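PDB 3UP9: putative uncharacterized protein, which probably serves as a membrane-anchored lipoprotein of the NlpA family that binds L-methionine, here held as selenomethionine. Local coordinates for residues F61-P66 with V203-G208; G129-P134 with N143-L148. All blocks are in the same frame, centred on the assembly; numbering follows the deposited sequence.

In the fold
The two contacts sit in different parts of the fold, with centres about 30 Å apart and nearest atoms about 14 Å apart. Contact 1 is buried, in the large mixed sheet, where strand 59-64 meets strand 201-207 at a steep angle beside the bound selenomethionine. Contact 2 lies at the surface, its centre about 23 Å from that of the chain, and pairs two short antiparallel strands, 131-132 and 146-147, that form a sheet of their own. Neither shares an element with the other. One direct backbone bond, a water bridge and the side chains of Phe61, Gln63 and the valines hold the first; three direct backbone bonds, with aliphatic packing around them, hold the second.

Contact 1. Residues F61-P66 with V203-G208; sequences FYQTVP and VLVWKG. With MSE (selenomethionine), chain B.
Where strand 59-64 passes into helix 65-75, the wall of the methionine pocket meets strand 201-207, and Gln63 and Val203 make the direct backbone link. Val203 N donates to Gln63 O at 3.0 Å, almost in line with the carbonyl bond (176°). One residue earlier a water bridges the two backbones, accepting from Tyr62 N at 2.9 Å and donating to Val203 O. The short strand axes run 105° apart, so the strands cross steeply rather than pairing along their length. The ring of Phe61 turns its edge to the same carbonyl, Phe61 CD1 lying 3.6 Å from Val203 O, while Phe61 CB touches Leu204 CD1; the same ring stacks edge-to-face with His18.

This is the periplasmic-binding-protein type of fold, in which loops at the ends of sheet strands shape the ligand site. Tyr62, Gln63 and Thr64 all belong to the ligand pocket. Tyr62 CE2 comes within 3.6 Å of the selenomethionine methyl CE, and Gln63 CB packs over the centre of the tyrosine ring and against that same methyl. Thr64 sends OG1 towards the selenium and CG2 towards the ligand carboxylate; it is also the N-cap of helix 65-75, its OG1 making a weak hydrogen bond to Tyr67 N.

With CG set between its backbone N and carbonyl carbon (chi1 84°), Gln63 reaches back across Val205 at about a right angle, Gln63 NE2 3.5 Å from Val205 CG2 and hydrogen-bonded to Asn49 OD1. Cut back to an alanine here, the side chain would probably leave Asn49 OD1 without that donor and a gap beside Val205. Beyond it, the branched Val65 and Val203 mesh, Val65 CG2 against Val203 CG1 at 3.7 Å.

Contact 2. Residues G129-P134 with N143-L148; sequences GLVSIP and NTVTKL
Ser132 and Thr146 form the hydrogen-bonded pair of a small antiparallel two-stranded sheet. Ser132 N donates to Thr146 O at 2.8 Å and Thr146 N returns a bond to Ser132 O at 3.0 Å, both donors lying in the carbonyl planes. A third bond, from Leu148 N to Leu130 O, extends the ladder, but its donor stands 40° out of the carbonyl plane. Between these bonds Val131 faces Lys147 in a non-hydrogen-bonded pair, and Val131 CA gives a CA-H...O contact to Thr146 O.

Among the side chains, Ile133 and Val145 run alongside each other in the same direction, Ile133 CG1 to Val145 CG1 at 3.9 Å; beta-branched residues suit such extended backbone. On the face away from Val131 and Lys147, the small hydroxylated Ser132 and Thr146 meet, Ser132 CB to Thr146 CB at 4.1 Å. Leu148, with CG anti to its carbonyl carbon (chi1 -62°), folds back over segment 129-134, where Leu148 CD1 touches Gly129 O at 3.4 Å. Gly129 has positive phi (74°), a conformation that favours glycine.

Inward, Ile133 and Val145 rest on helix 115-127, through Ala126 and Leu122 among others, while Val131 and Lys147 pack on Phe153 of strand 151-156.

Contact 1. Residues F61-P66 with V203-G208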
loop_
_atom_site.group_PDB
_atom_site.type_symbol
_atom_site.label_atom_id
_atom_site.label_comp_id
_atom_site.label_asym_id
_atom_site.label_seq_id
_atom_site.Cartn_x
_atom_site.Cartn_y
_atom_site.Cartn_z
ATOM N N PHE A 61 10.220 -1.701 -1.536
ATOM C CA PHE A 61 9.092 -2.535 -1.907
ATOM C C PHE A 61 7.972 -2.248 -0.907
ATOM O O PHE A 61 7.921 -2.843 0.164
ATOM C CB PHE A 61 9.474 -4.032 -1.951
ATOM C CG PHE A 61 8.313 -4.936 -2.210
ATOM C CD1 PHE A 61 7.393 -4.649 -3.223
ATOM C CD2 PHE A 61 8.112 -6.066 -1.415
ATOM C CE1 PHE A 61 6.304 -5.492 -3.447
ATOM C CE2 PHE A 61 7.032 -6.927 -1.643
ATOM C CZ PHE A 61 6.113 -6.632 -2.648
ATOM N N TYR A 62 7.135 -1.258 -1.246
ATOM C CA TYR A 62 6.063 -0.809 -0.355
ATOM C C TYR A 62 4.952 -0.043 -1.058
ATOM O O TYR A 62 3.941 0.174 -0.457
ATOM C CB TYR A 62 6.622 0.087 0.764
ATOM C CG TYR A 62 6.798 1.543 0.391
ATOM C CD1 TYR A 62 7.872 1.960 -0.380
ATOM C CD2 TYR A 62 5.900 2.497 0.810
ATOM C CE1 TYR A 62 8.044 3.294 -0.738
ATOM C CE2 TYR A 62 6.063 3.807 0.449
ATOM C CZ TYR A 62 7.126 4.209 -0.344
ATOM O OH TYR A 62 7.280 5.537 -0.673
ATOM N N GLN A 63 5.158 0.385 -2.310
ATOM C CA GLN A 63 4.279 1.346 -2.925
ATOM C C GLN A 63 3.569 0.822 -4.192
ATOM O O GLN A 63 3.995 -0.153 -4.808
ATOM C CB GLN A 63 5.024 2.652 -3.177
ATOM C CG GLN A 63 5.830 2.714 -4.437
ATOM C CD GLN A 63 6.800 3.859 -4.417
ATOM O OE1 GLN A 63 6.395 5.001 -4.564
ATOM N NE2 GLN A 63 8.084 3.561 -4.240
ATOM N N THR A 64 2.462 1.471 -4.513
ATOM C CA THR A 64 1.584 1.114 -5.585
ATOM C C THR A 64 2.016 1.968 -6.757
ATOM O O THR A 64 2.655 2.991 -6.597
ATOM C CB THR A 64 0.073 1.372 -5.237
ATOM O OG1 THR A 64 -0.158 2.800 -5.007
ATOM C CG2 THR A 64 -0.385 0.562 -3.985
ATOM N N VAL A 65 1.631 1.523 -7.946
ATOM C CA VAL A 65 1.967 2.179 -9.196
ATOM C C VAL A 65 1.412 3.591 -9.244
ATOM O O VAL A 65 2.136 4.493 -9.618
ATOM C CB VAL A 65 1.637 1.284 -10.436
ATOM C CG1 VAL A 65 1.433 2.122 -11.729
ATOM C CG2 VAL A 65 2.732 0.237 -10.627
ATOM N N PRO A 66 0.143 3.807 -8.865
ATOM C CA PRO A 66 -0.356 5.173 -8.821
ATOM C C PRO A 66 0.325 6.132 -7.813
ATOM O O PRO A 66 0.532 7.313 -8.119
ATOM C CB PRO A 66 -1.840 4.993 -8.488
ATOM C CG PRO A 66 -2.189 3.594 -8.915
ATOM C CD PRO A 66 -0.934 2.829 -8.595
ATOM N N VAL A 203 4.836 -2.590 -6.269
ATOM C CA VAL A 203 5.993 -2.810 -7.119
ATOM C C VAL A 203 7.310 -2.570 -6.404
ATOM O O VAL A 203 7.371 -1.831 -5.420
ATOM C CB VAL A 203 5.881 -1.930 -8.426
ATOM C CG1 VAL A 203 4.787 -2.493 -9.336
ATOM C CG2 VAL A 203 5.618 -0.477 -8.082
ATOM N N LEU A 204 8.355 -3.241 -6.908
ATOM C CA LEU A 204 9.761 -3.016 -6.495
ATOM C C LEU A 204 10.181 -1.736 -7.205
ATOM O O LEU A 204 9.889 -1.582 -8.396
ATOM C CB LEU A 204 10.694 -4.191 -6.922
ATOM C CG LEU A 204 12.141 -4.078 -6.441
ATOM C CD1 LEU A 204 12.302 -4.380 -4.968
ATOM C CD2 LEU A 204 13.001 -5.050 -7.230
ATOM N N VAL A 205 10.786 -0.794 -6.484
ATOM C CA VAL A 205 11.209 0.493 -7.085
ATOM C C VAL A 205 12.658 0.661 -6.744
ATOM O O VAL A 205 13.073 0.342 -5.641
ATOM C CB VAL A 205 10.337 1.717 -6.628
ATOM C CG1 VAL A 205 10.876 3.044 -7.162
ATOM C CG2 VAL A 205 8.872 1.502 -6.965
ATOM N N TRP A 206 13.429 1.126 -7.719
ATOM C CA TRP A 206 14.828 1.464 -7.539
ATOM C C TRP A 206 15.172 2.744 -8.319
ATOM O O TRP A 206 14.361 3.286 -9.086
ATOM C CB TRP A 206 15.698 0.259 -7.936
ATOM C CG TRP A 206 15.620 -0.110 -9.398
ATOM C CD1 TRP A 206 16.451 0.344 -10.420
ATOM C CD2 TRP A 206 14.615 -0.950 -10.072
ATOM N NE1 TRP A 206 16.048 -0.134 -11.620
ATOM C CE2 TRP A 206 14.957 -0.927 -11.492
ATOM C CE3 TRP A 206 13.474 -1.678 -9.657
ATOM C CZ2 TRP A 206 14.220 -1.641 -12.445
ATOM C CZ3 TRP A 206 12.740 -2.380 -10.624
ATOM C CH2 TRP A 206 13.106 -2.351 -11.990
ATOM N N LYS A 207 16.377 3.257 -8.127
ATOM C CA LYS A 207 16.759 4.539 -8.722
ATOM C C LYS A 207 17.388 4.236 -10.079
ATOM O O LYS A 207 18.171 3.289 -10.192
ATOM C CB LYS A 207 17.732 5.275 -7.802
ATOM C CG LYS A 207 17.835 6.766 -8.022
ATOM C CD LYS A 207 18.488 7.398 -6.812
ATOM C CE LYS A 207 19.321 8.617 -7.166
ATOM N NZ LYS A 207 18.574 9.855 -6.856
ATOM N N GLY A 208 17.043 5.042 -11.099
ATOM C CA GLY A 208 17.491 4.825 -12.470
ATOM C C GLY A 208 18.985 4.604 -12.673
ATOM O O GLY A 208 19.409 3.792 -13.524
HETATM N N MSE B 300 0.753 -1.200 0.644
HETATM C CA MSE B 300 -0.113 -0.077 0.222
HETATM C C MSE B 300 -1.235 -0.499 -0.696
HETATM O O MSE B 300 -1.053 -1.442 -1.513
HETATM O OXT MSE B 300 -2.300 0.130 -0.598
HETATM C CB MSE B 300 0.708 0.971 -0.484
HETATM C CG MSE B 300 -0.082 2.266 -0.851
HETATM SE SE MSE B 300 1.060 3.508 -1.760
HETATM C CE MSE B 300 2.579 3.759 -0.482
HETATM O O HOH W 1 7.901 0.078 -3.692
#

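Contact 2. Residues G129-P134 with N143-L148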
loop_
_atom_site.group_PDB
_atom_site.type_symbol
_atom_site.label_atom_id
_atom_site.label_comp_id
_atom_site.label_asym_id
_atom_site.label_seq_id
_atom_site.Cartn_x
_atom_site.Cartn_y
_atom_site.Cartn_z
ATOM N N GLY A 129 -21.877 5.536 -2.915
ATOM C CA GLY A 129 -22.841 6.629 -2.983
ATOM C C GLY A 129 -22.648 7.735 -1.951
ATOM O O GLY A 129 -23.521 8.571 -1.799
ATOM N N LEU A 130 -21.490 7.775 -1.266
ATOM C CA LEU A 130 -21.253 8.694 -0.133
ATOM C C LEU A 130 -20.605 10.025 -0.538
ATOM O O LEU A 130 -20.821 11.035 0.121
ATOM C CB LEU A 130 -20.445 7.982 0.972
ATOM C CG LEU A 130 -20.329 8.619 2.365
ATOM C CD1 LEU A 130 -21.695 8.594 2.999
ATOM C CD2 LEU A 130 -19.323 7.905 3.278
ATOM N N VAL A 131 -19.791 10.025 -1.591
ATOM C CA VAL A 131 -19.321 11.258 -2.208
ATOM C C VAL A 131 -19.508 11.218 -3.751
ATOM O O VAL A 131 -19.588 10.171 -4.408
ATOM C CB VAL A 131 -17.836 11.573 -1.844
ATOM C CG1 VAL A 131 -17.622 11.566 -0.325
ATOM C CG2 VAL A 131 -16.872 10.602 -2.538
ATOM N N SER A 132 -19.571 12.387 -4.331
ATOM C CA SER A 132 -19.642 12.539 -5.785
ATOM C C SER A 132 -18.299 13.105 -6.287
ATOM O O SER A 132 -17.811 14.089 -5.716
ATOM C CB SER A 132 -20.796 13.470 -6.097
ATOM O OG SER A 132 -20.503 14.161 -7.240
ATOM N N ILE A 133 -17.645 12.462 -7.261
ATOM C CA ILE A 133 -16.387 13.031 -7.823
ATOM C C ILE A 133 -16.634 13.701 -9.183
ATOM O O ILE A 133 -17.103 13.053 -10.100
ATOM C CB ILE A 133 -15.272 11.973 -7.962
ATOM C CG1 ILE A 133 -14.999 11.316 -6.599
ATOM C CG2 ILE A 133 -14.025 12.657 -8.528
ATOM C CD1 ILE A 133 -14.709 9.840 -6.647
ATOM N N PRO A 134 -16.304 14.994 -9.334
ATOM C CA PRO A 134 -16.590 15.569 -10.664
ATOM C C PRO A 134 -15.780 14.870 -11.803
ATOM O O PRO A 134 -14.629 14.452 -11.551
ATOM C CB PRO A 134 -16.164 17.021 -10.492
ATOM C CG PRO A 134 -15.044 16.956 -9.496
ATOM C CD PRO A 134 -15.306 15.788 -8.589
ATOM N N ASN A 143 -11.422 18.440 -0.388
ATOM C CA ASN A 143 -11.998 19.752 -0.791
ATOM C C ASN A 143 -12.623 19.811 -2.188
ATOM O O ASN A 143 -13.277 20.799 -2.482
ATOM C CB ASN A 143 -10.963 20.896 -0.717
ATOM C CG ASN A 143 -10.203 20.917 0.588
ATOM O OD1 ASN A 143 -10.780 20.877 1.684
ATOM N ND2 ASN A 143 -8.884 20.940 0.477
ATOM N N THR A 144 -12.420 18.818 -3.065
ATOM C CA THR A 144 -13.001 18.880 -4.431
ATOM C C THR A 144 -14.144 17.887 -4.699
ATOM O O THR A 144 -14.795 17.992 -5.722
ATOM C CB THR A 144 -11.918 18.798 -5.562
ATOM O OG1 THR A 144 -11.485 17.446 -5.743
ATOM C CG2 THR A 144 -10.708 19.697 -5.252
ATOM N N VAL A 145 -14.396 16.941 -3.790
ATOM C CA VAL A 145 -15.530 15.996 -3.927
ATOM C C VAL A 145 -16.789 16.633 -3.288
ATOM O O VAL A 145 -16.659 17.636 -2.577
ATOM C CB VAL A 145 -15.190 14.621 -3.348
ATOM C CG1 VAL A 145 -13.982 14.082 -4.085
ATOM C CG2 VAL A 145 -14.943 14.685 -1.840
ATOM N N THR A 146 -17.993 16.139 -3.602
ATOM C CA THR A 146 -19.225 16.689 -3.019
ATOM C C THR A 146 -19.743 15.621 -2.100
ATOM O O THR A 146 -19.912 14.496 -2.526
ATOM C CB THR A 146 -20.350 17.005 -4.050
ATOM O OG1 THR A 146 -19.851 17.893 -5.045
ATOM C CG2 THR A 146 -21.598 17.629 -3.376
ATOM N N LYS A 147 -20.006 15.982 -0.853
ATOM C CA LYS A 147 -20.461 15.034 0.159
ATOM C C LYS A 147 -21.928 14.807 -0.105
ATOM O O LYS A 147 -22.652 15.755 -0.351
ATOM C CB LYS A 147 -20.158 15.579 1.574
ATOM C CG LYS A 147 -18.769 15.168 2.085
ATOM C CD LYS A 147 -17.944 16.232 2.806
ATOM C CE LYS A 147 -18.690 16.942 3.919
ATOM N NZ LYS A 147 -17.677 17.554 4.814
ATOM N N LEU A 148 -22.372 13.551 -0.135
ATOM C CA LEU A 148 -23.810 13.263 -0.428
ATOM C C LEU A 148 -24.633 12.926 0.823
ATOM O O LEU A 148 -25.846 12.769 0.735
ATOM C CB LEU A 148 -23.967 12.200 -1.521
ATOM C CG LEU A 148 -23.397 12.547 -2.910
ATOM C CD1 LEU A 148 -23.378 11.291 -3.786
ATOM C CD2 LEU A 148 -24.170 13.649 -3.574
#